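Local coordinates for protein Cas13d (uncultured Ruminococcus sp, PDB 6IV9) that binds CRISPR RNA and, through two HEPN domains, governs the maturation of that guide RNA and the cleavage of target RNA, at residues D774-S779 against N894-Y899; M856-T861 against D878-H883; I356-Y361 against K483-E488; A193-L198 against S205-M210; N114-S119 against G126-T131. The protein carries 2 engineered substitutions. One frame throughout, in Å; residues are numbered along the deposited sequence.

Contact 1: D774-S779 against N894-Y899; sequences DYRILS and NSPFGY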
# COMPACT_ATOMS: atom_id res chain seq x y z
N ASP A 774 11.49 -18.33 -22.56
CA ASP A 774 10.06 -18.40 -22.93
C ASP A 774 9.25 -18.37 -21.64
O ASP A 774 9.17 -19.39 -21.00
CB ASP A 774 9.75 -19.64 -23.77
CG ASP A 774 8.36 -19.64 -24.37
OD1 ASP A 774 7.59 -18.77 -24.01
OD2 ASP A 774 8.08 -20.49 -25.18
N TYR A 775 8.60 -17.25 -21.36
CA TYR A 775 7.81 -17.07 -20.12
C TYR A 775 6.63 -18.04 -20.07
O TYR A 775 6.18 -18.33 -18.99
CB TYR A 775 7.38 -15.61 -19.98
CG TYR A 775 8.42 -14.72 -19.35
CD1 TYR A 775 8.55 -14.64 -17.99
CD2 TYR A 775 9.27 -13.97 -20.13
CE1 TYR A 775 9.50 -13.83 -17.41
CE2 TYR A 775 10.22 -13.14 -19.57
CZ TYR A 775 10.34 -13.07 -18.20
OH TYR A 775 11.27 -12.27 -17.64
N ARG A 776 6.19 -18.54 -21.22
CA ARG A 776 5.01 -19.44 -21.28
C ARG A 776 5.33 -20.87 -20.85
O ARG A 776 4.41 -21.64 -20.74
CB ARG A 776 4.44 -19.49 -22.71
CG ARG A 776 4.14 -18.14 -23.32
CD ARG A 776 3.84 -18.27 -24.80
NE ARG A 776 4.97 -18.79 -25.53
CZ ARG A 776 4.89 -19.57 -26.59
NH1 ARG A 776 3.73 -19.76 -27.18
NH2 ARG A 776 5.96 -20.17 -27.06
N ILE A 777 6.59 -21.18 -20.57
CA ILE A 777 7.01 -22.58 -20.32
C ILE A 777 6.29 -23.24 -19.14
O ILE A 777 6.01 -24.42 -19.24
CB ILE A 777 8.54 -22.68 -20.22
CG1 ILE A 777 9.04 -24.13 -20.22
CG2 ILE A 777 9.06 -21.92 -19.03
CD1 ILE A 777 8.68 -24.90 -21.45
N LEU A 778 6.06 -22.52 -18.04
CA LEU A 778 5.38 -23.16 -16.89
C LEU A 778 3.95 -23.56 -17.26
O LEU A 778 3.60 -24.69 -17.05
CB LEU A 778 5.36 -22.14 -15.76
CG LEU A 778 5.61 -22.66 -14.35
CD1 LEU A 778 4.77 -21.93 -13.34
CD2 LEU A 778 5.48 -24.15 -14.23
N SER A 779 3.18 -22.63 -17.79
CA SER A 779 1.78 -22.96 -18.15
C SER A 779 1.75 -24.06 -19.21
O SER A 779 0.94 -24.94 -19.11
CB SER A 779 1.07 -21.75 -18.64
OG SER A 779 0.91 -20.83 -17.60
N ASN A 894 -1.19 -12.81 -21.12
CA ASN A 894 -1.34 -13.32 -19.73
C ASN A 894 -1.19 -14.84 -19.67
O ASN A 894 -1.19 -15.36 -18.59
CB ASN A 894 -2.71 -12.95 -19.17
CG ASN A 894 -2.81 -11.51 -18.73
OD1 ASN A 894 -1.80 -10.85 -18.55
ND2 ASN A 894 -4.02 -11.04 -18.51
N SER A 895 -0.92 -15.49 -20.80
CA SER A 895 -0.85 -16.97 -20.88
C SER A 895 0.22 -17.54 -19.94
O SER A 895 0.01 -18.59 -19.40
CB SER A 895 -0.72 -17.48 -22.29
OG SER A 895 0.45 -17.04 -22.90
N PRO A 896 1.34 -16.85 -19.67
CA PRO A 896 2.33 -17.34 -18.71
C PRO A 896 1.76 -17.52 -17.29
O PRO A 896 2.29 -18.27 -16.56
CB PRO A 896 3.39 -16.24 -18.72
CG PRO A 896 3.28 -15.63 -20.07
CD PRO A 896 1.80 -15.68 -20.37
N PHE A 897 0.71 -16.77 -16.96
CA PHE A 897 0.05 -16.77 -15.63
C PHE A 897 -1.09 -17.78 -15.60
O PHE A 897 -1.68 -17.95 -14.58
CB PHE A 897 -0.51 -15.38 -15.33
CG PHE A 897 0.45 -14.26 -15.59
CD1 PHE A 897 1.79 -14.40 -15.27
CD2 PHE A 897 0.04 -13.08 -16.17
CE1 PHE A 897 2.68 -13.37 -15.51
CE2 PHE A 897 0.93 -12.06 -16.41
CZ PHE A 897 2.25 -12.21 -16.08
N GLY A 898 -1.27 -18.50 -16.70
CA GLY A 898 -2.38 -19.46 -16.88
C GLY A 898 -2.41 -20.56 -15.84
O GLY A 898 -3.47 -21.02 -15.54
N TYR A 899 -1.26 -20.94 -15.30
CA TYR A 899 -1.18 -22.03 -14.31
C TYR A 899 -1.96 -21.68 -13.03
O TYR A 899 -2.28 -22.59 -12.31
CB TYR A 899 0.28 -22.41 -14.06
CG TYR A 899 1.00 -21.36 -13.27
CD1 TYR A 899 1.52 -20.24 -13.88
CD2 TYR A 899 1.10 -21.46 -11.90
CE1 TYR A 899 2.16 -19.26 -13.16
CE2 TYR A 899 1.74 -20.50 -11.16
CZ TYR A 899 2.25 -19.39 -11.78
OH TYR A 899 2.87 -18.44 -11.06
O HOH W 1 4.29 -19.93 -17.80
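Ser779 OG sits among backbone groups of the 894-899 turn, 3.0 Å from Ser895 O and 3.1 Å from Pro896 O, and its single proton can serve either carbonyl. Tyr899 N gives Ser779 OG only a weak, bent bond of 3.2 Å. A water accepts from Ser779 N and donates to Tyr775 O and Pro896 O, joining the two backbones a second time. These bonds tie the first turn of helix 777-788 to the short 3-10 turn linking helices 887-893 and 901-908, an all-helical C-terminal region consistent with the second HEPN domain. Tyr899 holds its CG between the backbone N and the carbonyl carbon (chi1 72°), which swings the ring across Leu778. In the resulting CH-pi contact Leu778 CD1 lies 3.6 Å from the Tyr899 ring centroid, 7° off the normal. Asp755 bonds Tyr899 OH. Pro896 packs its CG on Tyr775 CB at 4.1 Å, and Ser895 OG, hydrogen-bonded to Ala892 O, touches Arg776 CG. Arg776 is held side-on by the Asp774 carboxylate, NE bonding OD1 at 3.0 Å and NH2 bonding OD2. Asp774 OD1 also accepts the capping bond from Arg776 N, which lies above the carboxylate plane, while Arg776 NH1 reaches Ile811 O.

Contact 2: M856-T861 against D878-H883; sequences MQRCIT and DLLKNH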
# COMPACT_ATOMS: atom_id res chain seq x y z
N MET A 856 -0.60 -0.63 -23.22
CA MET A 856 0.36 -1.76 -23.16
C MET A 856 0.46 -2.41 -24.53
O MET A 856 1.55 -2.68 -24.95
CB MET A 856 -0.11 -2.81 -22.15
CG MET A 856 0.79 -4.01 -22.09
SD MET A 856 2.43 -3.70 -21.43
CE MET A 856 2.05 -3.59 -19.68
N GLN A 857 -0.66 -2.66 -25.19
CA GLN A 857 -0.66 -3.31 -26.52
C GLN A 857 0.06 -2.43 -27.54
O GLN A 857 0.76 -2.95 -28.36
CB GLN A 857 -2.08 -3.73 -26.89
CG GLN A 857 -2.58 -4.86 -26.01
CD GLN A 857 -4.02 -5.25 -26.20
OE1 GLN A 857 -4.67 -4.85 -27.14
NE2 GLN A 857 -4.52 -6.05 -25.28
N ARG A 858 -0.14 -1.12 -27.47
CA ARG A 858 0.58 -0.21 -28.40
C ARG A 858 2.08 -0.30 -28.13
O ARG A 858 2.83 -0.30 -29.07
CB ARG A 858 0.06 1.22 -28.24
CG ARG A 858 -1.34 1.41 -28.80
CD ARG A 858 -1.41 1.25 -30.30
NE ARG A 858 -0.42 2.05 -30.98
CZ ARG A 858 -0.60 3.30 -31.35
NH1 ARG A 858 -1.74 3.92 -31.10
NH2 ARG A 858 0.36 3.95 -31.95
N CYS A 859 2.49 -0.34 -26.87
CA CYS A 859 3.92 -0.44 -26.53
C CYS A 859 4.48 -1.78 -27.03
O CYS A 859 5.59 -1.80 -27.50
CB CYS A 859 4.14 -0.38 -25.02
SG CYS A 859 3.74 1.21 -24.25
N ILE A 860 3.74 -2.86 -26.85
CA ILE A 860 4.23 -4.20 -27.28
C ILE A 860 4.39 -4.28 -28.80
O ILE A 860 5.35 -4.88 -29.24
CB ILE A 860 3.30 -5.32 -26.78
CG1 ILE A 860 3.21 -5.37 -25.25
CG2 ILE A 860 3.69 -6.66 -27.36
CD1 ILE A 860 4.37 -6.03 -24.62
N THR A 861 3.44 -3.72 -29.54
CA THR A 861 3.44 -3.84 -31.01
C THR A 861 4.27 -2.75 -31.69
O THR A 861 4.39 -2.81 -32.88
CB THR A 861 2.01 -3.84 -31.54
OG1 THR A 861 1.41 -2.61 -31.15
CG2 THR A 861 1.22 -5.01 -31.03
N ASP A 878 -5.60 -4.93 -36.23
CA ASP A 878 -6.91 -4.61 -35.63
C ASP A 878 -6.77 -3.59 -34.49
O ASP A 878 -7.62 -2.74 -34.35
CB ASP A 878 -7.64 -5.86 -35.18
CG ASP A 878 -8.24 -6.60 -36.36
OD1 ASP A 878 -8.49 -5.95 -37.38
OD2 ASP A 878 -8.45 -7.80 -36.23
N LEU A 879 -5.72 -3.72 -33.69
CA LEU A 879 -5.53 -2.78 -32.57
C LEU A 879 -5.38 -1.36 -33.13
O LEU A 879 -5.98 -0.47 -32.60
CB LEU A 879 -4.26 -3.20 -31.83
CG LEU A 879 -3.73 -2.22 -30.80
CD1 LEU A 879 -4.63 -2.21 -29.59
CD2 LEU A 879 -2.32 -2.57 -30.43
N LEU A 880 -4.61 -1.21 -34.19
CA LEU A 880 -4.41 0.13 -34.78
C LEU A 880 -5.73 0.66 -35.37
O LEU A 880 -5.91 1.85 -35.36
CB LEU A 880 -3.26 0.07 -35.78
CG LEU A 880 -1.89 -0.11 -35.16
CD1 LEU A 880 -0.84 -0.34 -36.22
CD2 LEU A 880 -1.52 1.08 -34.30
N LYS A 881 -6.53 -0.19 -35.98
CA LYS A 881 -7.84 0.24 -36.53
C LYS A 881 -8.90 0.49 -35.45
O LYS A 881 -9.71 1.39 -35.62
CB LYS A 881 -8.38 -0.81 -37.49
CG LYS A 881 -7.64 -0.92 -38.82
CD LYS A 881 -8.01 -2.17 -39.55
CE LYS A 881 -9.22 -2.84 -38.95
NZ LYS A 881 -9.60 -4.09 -39.66
N ASN A 882 -8.96 -0.39 -34.46
CA ASN A 882 -10.01 -0.37 -33.40
C ASN A 882 -9.93 0.81 -32.44
O ASN A 882 -10.96 1.11 -31.89
CB ASN A 882 -10.12 -1.70 -32.67
CG ASN A 882 -10.57 -2.83 -33.57
OD1 ASN A 882 -11.16 -2.59 -34.61
ND2 ASN A 882 -10.30 -4.05 -33.16
N HIS A 883 -8.74 1.31 -32.12
CA HIS A 883 -8.58 2.40 -31.13
C HIS A 883 -9.07 1.93 -29.75
O HIS A 883 -9.62 2.72 -29.01
CB HIS A 883 -9.25 3.69 -31.60
CG HIS A 883 -8.62 4.21 -32.84
ND1 HIS A 883 -7.40 4.80 -32.85
CD2 HIS A 883 -9.03 4.20 -34.12
CE1 HIS A 883 -7.09 5.13 -34.07
NE2 HIS A 883 -8.06 4.77 -34.86
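Leu879 presses both methyls against Gln857: its CD2 lies 3.7 Å from Gln857 CB, and its CD1 is 3.6 Å from Gln857 OE1. Leu879 CD2 also meets Arg858 CD at 3.9 Å and brushes Thr861 OG1. Leu880 lays CD2 over one face of the Arg858 guanidinium, toward the rim and 3.6 Å from Arg858 NE. The contact packs helix 848-861 against the short helix 876-882; the axes of the 856-861 and 878-882 segments run 136° apart in direction and approach to 10.8 Å. Leucine methyls span the gap, and no hydrogen bond joins the segments. In the next shell, Arg858 is bent at chi2 and chi3, and its NH1 forms a salt bridge with Asp841 and a hydrogen bond with Tyr854 OH. An alanine here would probably leave Asp841 without its mate and uncover the Leu880 methyl. Gln857 OE1 accepts from Thr886 N, which fixes the amide beside Leu879. Gln857 O takes Thr861 N and Thr861 OG1 from opposite faces of its plane.

Contact 3: I356-Y361 against K483-E488; sequences IIRLYY and KILDSE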
# COMPACT_ATOMS: atom_id res chain seq x y z
N ILE A 356 -3.64 11.16 31.86
CA ILE A 356 -4.14 11.75 30.59
C ILE A 356 -2.95 11.98 29.66
O ILE A 356 -3.08 11.71 28.49
CB ILE A 356 -4.93 13.03 30.89
CG1 ILE A 356 -6.26 12.69 31.55
CG2 ILE A 356 -5.12 13.87 29.64
CD1 ILE A 356 -6.93 13.87 32.16
N ILE A 357 -1.85 12.48 30.19
CA ILE A 357 -0.66 12.77 29.36
C ILE A 357 -0.14 11.47 28.76
O ILE A 357 0.17 11.46 27.59
CB ILE A 357 0.39 13.53 30.18
CG1 ILE A 357 -0.10 14.95 30.49
CG2 ILE A 357 1.71 13.55 29.46
CD1 ILE A 357 0.70 15.65 31.56
N ARG A 358 -0.06 10.41 29.56
CA ARG A 358 0.43 9.12 29.03
C ARG A 358 -0.54 8.59 27.97
O ARG A 358 -0.08 8.12 26.95
CB ARG A 358 0.70 8.17 30.19
CG ARG A 358 1.85 8.63 31.07
CD ARG A 358 2.33 7.59 32.05
NE ARG A 358 1.27 7.23 32.96
CZ ARG A 358 1.21 7.61 34.23
NH1 ARG A 358 2.18 8.32 34.76
NH2 ARG A 358 0.18 7.27 34.97
N LEU A 359 -1.84 8.69 28.23
CA LEU A 359 -2.84 8.21 27.25
C LEU A 359 -2.73 9.03 25.96
O LEU A 359 -2.90 8.46 24.91
CB LEU A 359 -4.23 8.30 27.85
CG LEU A 359 -4.59 7.18 28.83
CD1 LEU A 359 -5.78 7.56 29.68
CD2 LEU A 359 -4.85 5.89 28.10
N TYR A 360 -2.52 10.33 26.07
CA TYR A 360 -2.42 11.20 24.88
C TYR A 360 -1.19 10.84 24.05
O TYR A 360 -1.28 10.82 22.85
CB TYR A 360 -2.52 12.68 25.24
CG TYR A 360 -2.84 13.53 24.04
CD1 TYR A 360 -4.12 13.61 23.56
CD2 TYR A 360 -1.85 14.21 23.37
CE1 TYR A 360 -4.43 14.36 22.44
CE2 TYR A 360 -2.14 14.98 22.26
CZ TYR A 360 -3.43 15.05 21.80
OH TYR A 360 -3.73 15.81 20.71
N TYR A 361 -0.08 10.52 24.71
CA TYR A 361 1.12 10.10 23.96
C TYR A 361 0.76 8.82 23.21
O TYR A 361 1.16 8.67 22.08
CB TYR A 361 2.33 9.87 24.86
CG TYR A 361 3.56 9.44 24.11
CD1 TYR A 361 4.42 10.37 23.57
CD2 TYR A 361 3.86 8.11 23.91
CE1 TYR A 361 5.54 10.01 22.85
CE2 TYR A 361 4.97 7.73 23.19
CZ TYR A 361 5.82 8.68 22.67
OH TYR A 361 6.92 8.33 21.97
N LYS A 483 9.53 14.41 31.74
CA LYS A 483 10.06 13.10 32.20
C LYS A 483 8.92 12.15 32.57
O LYS A 483 9.17 10.96 32.67
CB LYS A 483 11.09 13.28 33.31
CG LYS A 483 12.22 14.22 32.95
CD LYS A 483 13.56 13.73 33.38
CE LYS A 483 14.66 14.74 33.11
NZ LYS A 483 15.78 14.61 34.06
N ILE A 484 7.70 12.65 32.62
CA ILE A 484 6.49 11.84 32.95
C ILE A 484 6.33 10.74 31.89
O ILE A 484 5.83 9.68 32.21
CB ILE A 484 5.26 12.75 32.96
CG1 ILE A 484 5.15 13.55 34.25
CG2 ILE A 484 4.00 11.98 32.67
CD1 ILE A 484 4.08 14.61 34.19
N LEU A 485 6.77 11.03 30.67
CA LEU A 485 6.60 10.13 29.51
C LEU A 485 7.82 9.25 29.28
O LEU A 485 7.78 8.49 28.36
CB LEU A 485 6.34 10.99 28.27
CG LEU A 485 4.99 11.69 28.24
CD1 LEU A 485 4.91 12.65 27.09
CD2 LEU A 485 3.86 10.68 28.19
N ASP A 486 8.81 9.29 30.17
CA ASP A 486 10.05 8.50 29.91
C ASP A 486 9.71 7.02 29.76
O ASP A 486 10.39 6.35 29.00
CB ASP A 486 11.10 8.74 31.00
CG ASP A 486 11.93 9.98 30.76
OD1 ASP A 486 11.77 10.60 29.72
OD2 ASP A 486 12.74 10.31 31.64
N SER A 487 8.75 6.52 30.52
CA SER A 487 8.36 5.09 30.44
C SER A 487 7.57 4.77 29.17
O SER A 487 7.51 3.60 28.84
CB SER A 487 7.62 4.65 31.67
OG SER A 487 6.49 5.45 31.90
N GLU A 488 6.90 5.75 28.57
CA GLU A 488 6.03 5.49 27.39
C GLU A 488 6.72 5.77 26.06
O GLU A 488 6.33 5.18 25.09
CB GLU A 488 4.84 6.44 27.41
CG GLU A 488 4.17 6.56 28.75
CD GLU A 488 3.61 5.28 29.32
OE1 GLU A 488 2.73 4.70 28.69
OE2 GLU A 488 4.04 4.88 30.40
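Leu485 drives CD2 into the side of helix 353-366, where it meets Ile357 CG2 at 3.8 Å and, one turn on, Tyr361 CB, also at 3.8 Å. Its neighbour Ile484 adds CG2, 4.2 Å from Ile357 CG2, while Arg358 CG crosses Leu485 CD2 at a slant. The 483-488 segment, 3-10 at 483-485 and irregular after that, belongs to the loop between helices 467-475 and 497-505, and it joins parts of an alpha-helical region more than a hundred residues apart in sequence. Phe333 and Ile334 of helix 333-336 touch Leu485 as well. Tyr361 stands with CG anti to its backbone nitrogen (chi1 180°) and slides past Glu488 in the opposite direction, bringing Tyr361 CE2 to 3.5 Å from Glu488 O. Farther out, Tyr361 OH bonds Asn330 OD1 and Lys490 N. Glu488, bent at chi2, sets its CG against the Arg358 CG and CD methylenes. The guanidinium is turned 50° from the carboxylate, and Arg358 NE remains 4.4 Å from Glu488 OE2, too far for a salt bridge. Glu488 OE2 accepts from Ser487 OG at 2.9 Å on its anti side. The joint thus rests mainly on apolar packing, with the opposite charges probably adding a modest long-range attraction.

Contact 4: A193-L198 against S205-M210; sequences ALNNML and SYDDFM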
# COMPACT_ATOMS: atom_id res chain seq x y z
N ALA A 193 10.49 4.97 -9.87
CA ALA A 193 10.45 6.39 -9.48
C ALA A 193 11.87 6.96 -9.46
O ALA A 193 12.07 8.05 -9.95
CB ALA A 193 9.81 6.52 -8.13
N LEU A 194 12.82 6.22 -8.90
CA LEU A 194 14.22 6.72 -8.84
C LEU A 194 14.78 6.89 -10.25
O LEU A 194 15.39 7.90 -10.49
CB LEU A 194 15.03 5.76 -7.98
CG LEU A 194 14.68 5.84 -6.50
CD1 LEU A 194 15.28 4.69 -5.74
CD2 LEU A 194 15.13 7.16 -5.93
N ASN A 195 14.55 5.93 -11.14
CA ASN A 195 15.00 6.06 -12.54
C ASN A 195 14.29 7.22 -13.23
O ASN A 195 14.93 7.95 -13.97
CB ASN A 195 14.79 4.77 -13.33
CG ASN A 195 15.92 3.80 -13.09
OD1 ASN A 195 16.99 3.97 -13.63
ND2 ASN A 195 15.71 2.83 -12.23
N ASN A 196 13.00 7.36 -12.98
CA ASN A 196 12.16 8.41 -13.61
C ASN A 196 12.65 9.80 -13.19
O ASN A 196 12.66 10.69 -14.00
CB ASN A 196 10.70 8.27 -13.20
CG ASN A 196 9.85 9.27 -13.93
OD1 ASN A 196 9.92 9.39 -15.13
ND2 ASN A 196 9.06 10.02 -13.20
N MET A 197 13.12 9.89 -11.95
CA MET A 197 13.58 11.12 -11.27
C MET A 197 14.74 11.74 -12.04
O MET A 197 14.92 12.94 -11.97
CB MET A 197 14.07 10.72 -9.88
CG MET A 197 14.14 11.81 -8.88
SD MET A 197 13.20 11.39 -7.41
CE MET A 197 11.55 11.72 -8.02
N LEU A 198 15.49 10.91 -12.75
CA LEU A 198 16.67 11.34 -13.53
C LEU A 198 16.26 12.29 -14.65
O LEU A 198 17.01 13.22 -14.93
CB LEU A 198 17.35 10.10 -14.10
CG LEU A 198 18.03 9.20 -13.07
CD1 LEU A 198 18.77 8.09 -13.77
CD2 LEU A 198 18.99 9.99 -12.22
N SER A 205 18.34 1.69 -21.62
CA SER A 205 18.81 1.08 -20.34
C SER A 205 17.85 1.38 -19.17
O SER A 205 17.12 2.40 -19.21
CB SER A 205 20.21 1.48 -19.96
OG SER A 205 20.40 1.43 -18.55
N TYR A 206 17.84 0.50 -18.18
CA TYR A 206 16.93 0.71 -17.03
C TYR A 206 17.65 0.44 -15.71
O TYR A 206 17.66 1.30 -14.86
CB TYR A 206 15.66 -0.11 -17.18
CG TYR A 206 14.64 0.20 -16.11
CD1 TYR A 206 13.89 1.36 -16.16
CD2 TYR A 206 14.48 -0.64 -15.02
CE1 TYR A 206 12.99 1.67 -15.15
CE2 TYR A 206 13.58 -0.35 -14.02
CZ TYR A 206 12.83 0.81 -14.09
OH TYR A 206 11.96 1.05 -13.09
N ASP A 207 18.17 -0.76 -15.57
CA ASP A 207 18.73 -1.08 -14.23
C ASP A 207 20.25 -1.00 -14.19
O ASP A 207 20.84 -1.66 -13.37
CB ASP A 207 17.93 -2.08 -13.41
CG ASP A 207 17.27 -1.38 -12.23
OD1 ASP A 207 17.42 -0.13 -12.12
OD2 ASP A 207 16.63 -2.07 -11.46
N ASP A 208 20.80 -0.18 -15.07
CA ASP A 208 22.25 0.13 -15.03
C ASP A 208 22.50 0.88 -13.73
O ASP A 208 23.61 0.82 -13.19
CB ASP A 208 22.68 0.96 -16.24
CG ASP A 208 23.37 0.11 -17.29
OD1 ASP A 208 23.09 -1.09 -17.33
OD2 ASP A 208 24.19 0.67 -18.03
N PHE A 209 21.45 1.55 -13.23
CA PHE A 209 21.61 2.36 -12.01
C PHE A 209 21.29 1.49 -10.79
O PHE A 209 22.23 1.08 -10.17
CB PHE A 209 20.76 3.62 -12.15
CG PHE A 209 20.52 4.41 -10.89
CD1 PHE A 209 21.44 4.41 -9.87
CD2 PHE A 209 19.37 5.15 -10.74
CE1 PHE A 209 21.22 5.14 -8.72
CE2 PHE A 209 19.14 5.87 -9.59
CZ PHE A 209 20.07 5.87 -8.58
N MET A 210 20.03 1.21 -10.51
CA MET A 210 19.71 0.42 -9.29
C MET A 210 20.21 -1.03 -9.36
O MET A 210 20.53 -1.56 -8.32
CB MET A 210 18.22 0.45 -8.96
CG MET A 210 17.69 1.84 -8.77
SD MET A 210 18.05 2.53 -7.17
CE MET A 210 17.29 1.33 -6.10
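Asn195 carries CG beside its backbone nitrogen (chi1 -82°) and Tyr206 carries its own CG anti to nitrogen (chi1 -173°), which brings the amide over one face of the phenol ring. The two planes lie 28° apart in an amide-pi stack, with Asn195 ND2 offset toward the rim and 4.0 Å from Tyr206 CZ. The setting is the C-terminal end of the long helix 168-197, against which the loop that follows folds back. Asn195 ND2 bonds Val191 O one turn earlier in the helix, and it reaches Asp207 OD1 at 3.4 Å in a weak bond. The bond to Val191 O, with the weak one to Asp207, probably sets the rotation of the amide. The Tyr206 ring also stacks with His828. Phe209 turns its edge to the amide, with CD2 3.9 Å from Asn195 OD1. Leu198 CD1 approaches Phe209 CD2 obliquely at 4.3 Å. Leu194 meets Met210 at about a right angle, Leu194 CD1 3.8 Å from Met210 SD; the methionine, bent at chi2 and chi3, also sets that sulfur over one face of the Phe209 ring. Leu281 touches both Leu194 and Phe209. Asn195 OD1 and Tyr206 O, both acceptors, come within 3.0 Å of each other without bonding.

Contact 5: N114-S119 against G126-T131; sequences NITFSS and GVEINT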
# COMPACT_ATOMS: atom_id res chain seq x y z
N ASN A 114 -20.07 -33.80 8.46
CA ASN A 114 -20.43 -32.47 9.00
C ASN A 114 -19.99 -32.26 10.43
O ASN A 114 -19.79 -33.21 11.14
CB ASN A 114 -21.94 -32.24 9.01
CG ASN A 114 -22.54 -32.28 7.63
OD1 ASN A 114 -23.21 -33.23 7.28
ND2 ASN A 114 -22.28 -31.26 6.84
N ILE A 115 -19.89 -30.98 10.77
CA ILE A 115 -19.58 -30.49 12.13
C ILE A 115 -20.70 -29.53 12.49
O ILE A 115 -20.97 -28.64 11.71
CB ILE A 115 -18.22 -29.78 12.15
CG1 ILE A 115 -17.07 -30.75 11.90
CG2 ILE A 115 -18.05 -29.01 13.44
CD1 ILE A 115 -15.77 -30.08 11.59
N THR A 116 -21.34 -29.76 13.63
CA THR A 116 -22.43 -28.86 14.05
C THR A 116 -21.96 -28.13 15.29
O THR A 116 -21.32 -28.73 16.09
CB THR A 116 -23.72 -29.61 14.35
OG1 THR A 116 -24.12 -30.29 13.17
CG2 THR A 116 -24.84 -28.69 14.76
N PHE A 117 -22.25 -26.85 15.37
CA PHE A 117 -21.83 -26.07 16.55
C PHE A 117 -22.75 -24.88 16.71
O PHE A 117 -23.54 -24.60 15.86
CB PHE A 117 -20.37 -25.65 16.43
CG PHE A 117 -20.14 -24.47 15.52
CD1 PHE A 117 -20.17 -24.63 14.15
CD2 PHE A 117 -19.93 -23.21 16.03
CE1 PHE A 117 -19.97 -23.56 13.31
CE2 PHE A 117 -19.73 -22.14 15.19
CZ PHE A 117 -19.76 -22.31 13.84
N SER A 118 -22.63 -24.22 17.83
CA SER A 118 -23.44 -23.01 18.08
C SER A 118 -22.61 -22.04 18.92
O SER A 118 -21.64 -22.46 19.52
CB SER A 118 -24.76 -23.36 18.71
OG SER A 118 -24.58 -23.91 19.98
N SER A 119 -22.98 -20.78 18.88
CA SER A 119 -22.32 -19.74 19.68
C SER A 119 -22.73 -19.87 21.14
O SER A 119 -23.86 -20.21 21.39
CB SER A 119 -22.67 -18.38 19.15
OG SER A 119 -22.25 -17.39 20.05
N GLY A 126 -28.45 -18.61 19.55
CA GLY A 126 -28.00 -19.99 19.80
C GLY A 126 -28.32 -20.96 18.70
O GLY A 126 -28.21 -22.14 18.93
N VAL A 127 -28.57 -20.48 17.49
CA VAL A 127 -28.92 -21.36 16.34
C VAL A 127 -27.78 -22.36 16.07
O VAL A 127 -26.65 -22.02 16.30
CB VAL A 127 -29.20 -20.52 15.09
CG1 VAL A 127 -27.98 -19.73 14.68
CG2 VAL A 127 -29.71 -21.34 13.93
N GLU A 128 -28.13 -23.56 15.64
CA GLU A 128 -27.12 -24.58 15.27
C GLU A 128 -26.57 -24.23 13.89
O GLU A 128 -27.36 -23.94 13.01
CB GLU A 128 -27.75 -25.97 15.18
CG GLU A 128 -28.00 -26.61 16.52
CD GLU A 128 -28.50 -28.04 16.41
OE1 GLU A 128 -29.41 -28.27 15.62
OE2 GLU A 128 -27.94 -28.89 17.08
N ILE A 129 -25.26 -24.30 13.75
CA ILE A 129 -24.57 -23.99 12.46
C ILE A 129 -23.93 -25.28 11.97
O ILE A 129 -23.29 -25.92 12.76
CB ILE A 129 -23.50 -22.91 12.65
CG1 ILE A 129 -24.06 -21.64 13.28
CG2 ILE A 129 -22.83 -22.63 11.33
CD1 ILE A 129 -25.07 -20.98 12.43
N ASN A 130 -24.12 -25.62 10.72
CA ASN A 130 -23.51 -26.84 10.15
C ASN A 130 -22.41 -26.41 9.18
O ASN A 130 -22.67 -25.56 8.36
CB ASN A 130 -24.53 -27.72 9.45
CG ASN A 130 -25.65 -28.13 10.38
OD1 ASN A 130 -25.44 -28.89 11.30
ND2 ASN A 130 -26.82 -27.59 10.15
N THR A 131 -21.23 -26.99 9.33
CA THR A 131 -20.08 -26.71 8.45
C THR A 131 -19.51 -28.05 7.98
O THR A 131 -19.71 -29.04 8.67
CB THR A 131 -19.06 -25.82 9.17
OG1 THR A 131 -18.18 -25.29 8.20
CG2 THR A 131 -18.24 -26.54 10.21
O HOH W 2 -25.32 -19.93 17.56
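Gly126, in a positive-phi conformation, brings its O to 3.7 Å from Ser118 CB at the loop end of the hairpin. Val127 O next receives a water that also accepts from Ser119 N, a bridge where direct backbone bonding has lapsed. Glu128 runs extended past Thr116, its OE2 3.9 Å from Thr116 CG2. At Ile129 regular pairing begins: Ile129 N bonds Phe117 O at 2.7 Å, and Phe117 N returns to Ile129 O. In this antiparallel beta hairpin, strand 114-119 is the middle of a three-stranded sheet. Ile129 packs CG2 on Phe117 CE1 at 3.6 Å, on the face that meets helix 54-58. On the other face, Asn130 OD1 accepts from Thr116 OG1 at 2.7 Å, nearly straight on to its carbonyl. A valine in place of Thr116 would probably leave Asn130 OD1 without this donor and the amide freer to turn. Thr131 N bonds Ile115 O at 2.9 Å and Thr131 O accepts from Ile115 N; Thr131 CG2 lies beside Ile115 CB, and the residue packs on an RNA phosphate.

Contact 2 is nested within the loop of chain closed by contact 1; their centres are 22 Å apart and their nearest atoms about 8 Å. Contact 4, from much earlier in the chain, lies 27 Å from contact 2 and 28 Å from contact 1, centre to centre. Contact 3 is on the opposite side of the chain's centre from contacts 1 and 2, and contacts 3 and 5 are 47 Å apart, centre to centre. Both come within about 4 Å of the bound RNA at their nearest atoms, against about 8 Å for contact 1, 15 Å for contact 2 and 17 Å for contact 4. The Tyr899 side chain is about 14 Å from a magnesium ion.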